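Local coordinates for hypothetical protein (Chromobacterium violaceum, PDB 2O3I), which is of unknown function but has the two-domain S-Me-THD-like (DUF917) architecture and assembles as a pair of identical subunits, at residues Ala156-Glu161 with Gln189-Ile194. The protein carries 2 engineered substitutions. Numbering follows the deposited sequence.
Sequences AFLAGE and QMLRPI
Strand 156-159, carrying Ala156 and Leu158, runs nearly parallel to the helical segment 189-194, which packs on it through Leu191 and Ile194; the short axes lie 10.2 Å apart at an angle of 15°, with Leu158 and Leu191 nearest in register. Leu158 has its CG anti to the carbonyl carbon (chi1 -73°) and an extended end beyond it, which carries CD1 out from the strand to the helix. There CD1 of Leu158 lies 3.7 Å from CD2 of Leu191, the two leucine side chains meeting at a slant. The same methyl of Leu158 also reaches Ile194, three residues further on, where CG2 of Ile194 is 4.0 Å from CD1 of Leu158. CD2 of Leu191 is shared in turn: CB of Ala156, two residues back on the same face of the strand, is 4.2 Å from CD2 of Leu191. The side-chain contacts are apolar, although CD1 of Leu158 also rests against the backbone O of Leu191; the patch is small and buried. Phe200 extends it by touching both Leu158 and Ile194, while Met190 of the second subunit packs on Ile194. Phe157 points its CB away, and its side chain touches helix 81-96. Strand 156-159, flanked by strands 203-211 and 165-171 of the mixed sheet, therefore has a helix on each face, the layered alpha/beta/alpha packing of a sheet between helices.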
loop_
_atom_site.group_PDB
_atom_site.type_symbol
_atom_site.label_atom_id
_atom_site.label_comp_id
_atom_site.label_asym_id
_atom_site.label_seq_id
_atom_site.Cartn_x
_atom_site.Cartn_y
_atom_site.Cartn_z
ATOM N N ALA A 156 7.688 7.625 -5.054
ATOM C CA ALA A 156 7.863 7.883 -3.629
ATOM C C ALA A 156 8.660 6.690 -3.094
ATOM O O ALA A 156 8.425 5.550 -3.500
ATOM C CB ALA A 156 6.518 7.973 -2.937
ATOM N N PHE A 157 9.605 6.943 -2.198
ATOM C CA PHE A 157 10.408 5.853 -1.669
ATOM C C PHE A 157 10.278 5.726 -0.153
ATOM O O PHE A 157 10.479 6.694 0.574
ATOM C CB PHE A 157 11.883 6.058 -2.044
ATOM C CG PHE A 157 12.131 6.190 -3.530
ATOM C CD1 PHE A 157 12.072 5.074 -4.369
ATOM C CD2 PHE A 157 12.401 7.431 -4.093
ATOM C CE1 PHE A 157 12.279 5.196 -5.756
ATOM C CE2 PHE A 157 12.607 7.569 -5.470
ATOM C CZ PHE A 157 12.546 6.447 -6.305
ATOM N N LEU A 158 9.915 4.531 0.307
ATOM C CA LEU A 158 9.803 4.235 1.732
ATOM C C LEU A 158 10.902 3.222 2.038
ATOM O O LEU A 158 11.078 2.250 1.305
ATOM C CB LEU A 158 8.439 3.636 2.065
ATOM C CG LEU A 158 7.253 4.591 2.044
ATOM C CD1 LEU A 158 5.973 3.778 2.218
ATOM C CD2 LEU A 158 7.394 5.639 3.143
ATOM N N ALA A 159 11.647 3.447 3.114
ATOM C CA ALA A 159 12.740 2.547 3.447
ATOM C C ALA A 159 12.799 2.122 4.906
ATOM O O ALA A 159 12.412 2.873 5.802
ATOM C CB ALA A 159 14.056 3.185 3.039
ATOM N N GLY A 160 13.286 0.901 5.121
ATOM C CA GLY A 160 13.433 0.347 6.460
ATOM C C GLY A 160 14.826 0.635 6.995
ATOM O O GLY A 160 15.632 1.282 6.324
ATOM N N GLU A 161 15.123 0.148 8.195
ATOM C CA GLU A 161 16.423 0.381 8.816
ATOM C C GLU A 161 17.485 -0.654 8.448
ATOM O O GLU A 161 18.680 -0.430 8.667
ATOM C CB GLU A 161 16.263 0.431 10.341
ATOM C CG GLU A 161 15.358 1.563 10.834
ATOM C CD GLU A 161 15.947 2.944 10.569
ATOM O OE1 GLU A 161 17.053 3.228 11.090
ATOM O OE2 GLU A 161 15.309 3.742 9.844
ATOM N N GLN A 189 -2.487 8.253 1.673
ATOM C CA GLN A 189 -3.404 7.197 2.091
ATOM C C GLN A 189 -2.835 5.817 1.814
ATOM O O GLN A 189 -3.172 4.852 2.488
ATOM C CB GLN A 189 -4.740 7.341 1.370
ATOM C CG GLN A 189 -5.596 8.478 1.880
ATOM C CD GLN A 189 -6.840 8.676 1.046
ATOM O OE1 GLN A 189 -7.646 9.563 1.320
ATOM N NE2 GLN A 189 -7.003 7.854 0.020
HETATM N N MSE A 190 -1.966 5.725 0.817
HETATM C CA MSE A 190 -1.369 4.448 0.459
HETATM C C MSE A 190 -0.019 4.194 1.118
HETATM O O MSE A 190 0.351 3.043 1.364
HETATM C CB MSE A 190 -1.234 4.352 -1.055
HETATM C CG MSE A 190 -2.563 4.422 -1.768
HETATM SE SE MSE A 190 -2.364 4.314 -3.672
HETATM C CE MSE A 190 -4.230 4.339 -4.180
ATOM N N LEU A 191 0.708 5.269 1.413
ATOM C CA LEU A 191 2.020 5.151 2.032
ATOM C C LEU A 191 1.943 4.693 3.482
ATOM O O LEU A 191 2.651 3.771 3.890
ATOM C CB LEU A 191 2.761 6.490 1.966
ATOM C CG LEU A 191 3.170 7.025 0.590
ATOM C CD1 LEU A 191 3.745 8.416 0.751
ATOM C CD2 LEU A 191 4.190 6.109 -0.051
ATOM N N ARG A 192 1.075 5.329 4.258
ATOM C CA ARG A 192 0.954 4.994 5.669
ATOM C C ARG A 192 0.624 3.531 5.982
ATOM O O ARG A 192 1.191 2.951 6.905
ATOM C CB ARG A 192 -0.054 5.936 6.341
ATOM C CG ARG A 192 0.402 7.401 6.349
ATOM C CD ARG A 192 -0.551 8.302 7.133
ATOM N NE ARG A 192 -0.188 9.718 7.057
ATOM C CZ ARG A 192 0.882 10.263 7.631
ATOM N NH1 ARG A 192 1.718 9.518 8.343
ATOM N NH2 ARG A 192 1.121 11.559 7.488
ATOM N N PRO A 193 -0.296 2.911 5.229
ATOM C CA PRO A 193 -0.607 1.508 5.532
ATOM C C PRO A 193 0.574 0.572 5.271
ATOM O O PRO A 193 0.770 -0.413 5.982
ATOM C CB PRO A 193 -1.796 1.216 4.619
ATOM C CG PRO A 193 -2.473 2.549 4.526
ATOM C CD PRO A 193 -1.304 3.482 4.318
ATOM N N ILE A 194 1.353 0.890 4.242
ATOM C CA ILE A 194 2.516 0.093 3.882
ATOM C C ILE A 194 3.502 0.044 5.045
ATOM O O ILE A 194 4.177 -0.961 5.258
ATOM C CB ILE A 194 3.204 0.676 2.625
ATOM C CG1 ILE A 194 2.289 0.483 1.411
ATOM C CG2 ILE A 194 4.555 0.016 2.400
ATOM C CD1 ILE A 194 2.756 1.167 0.165
#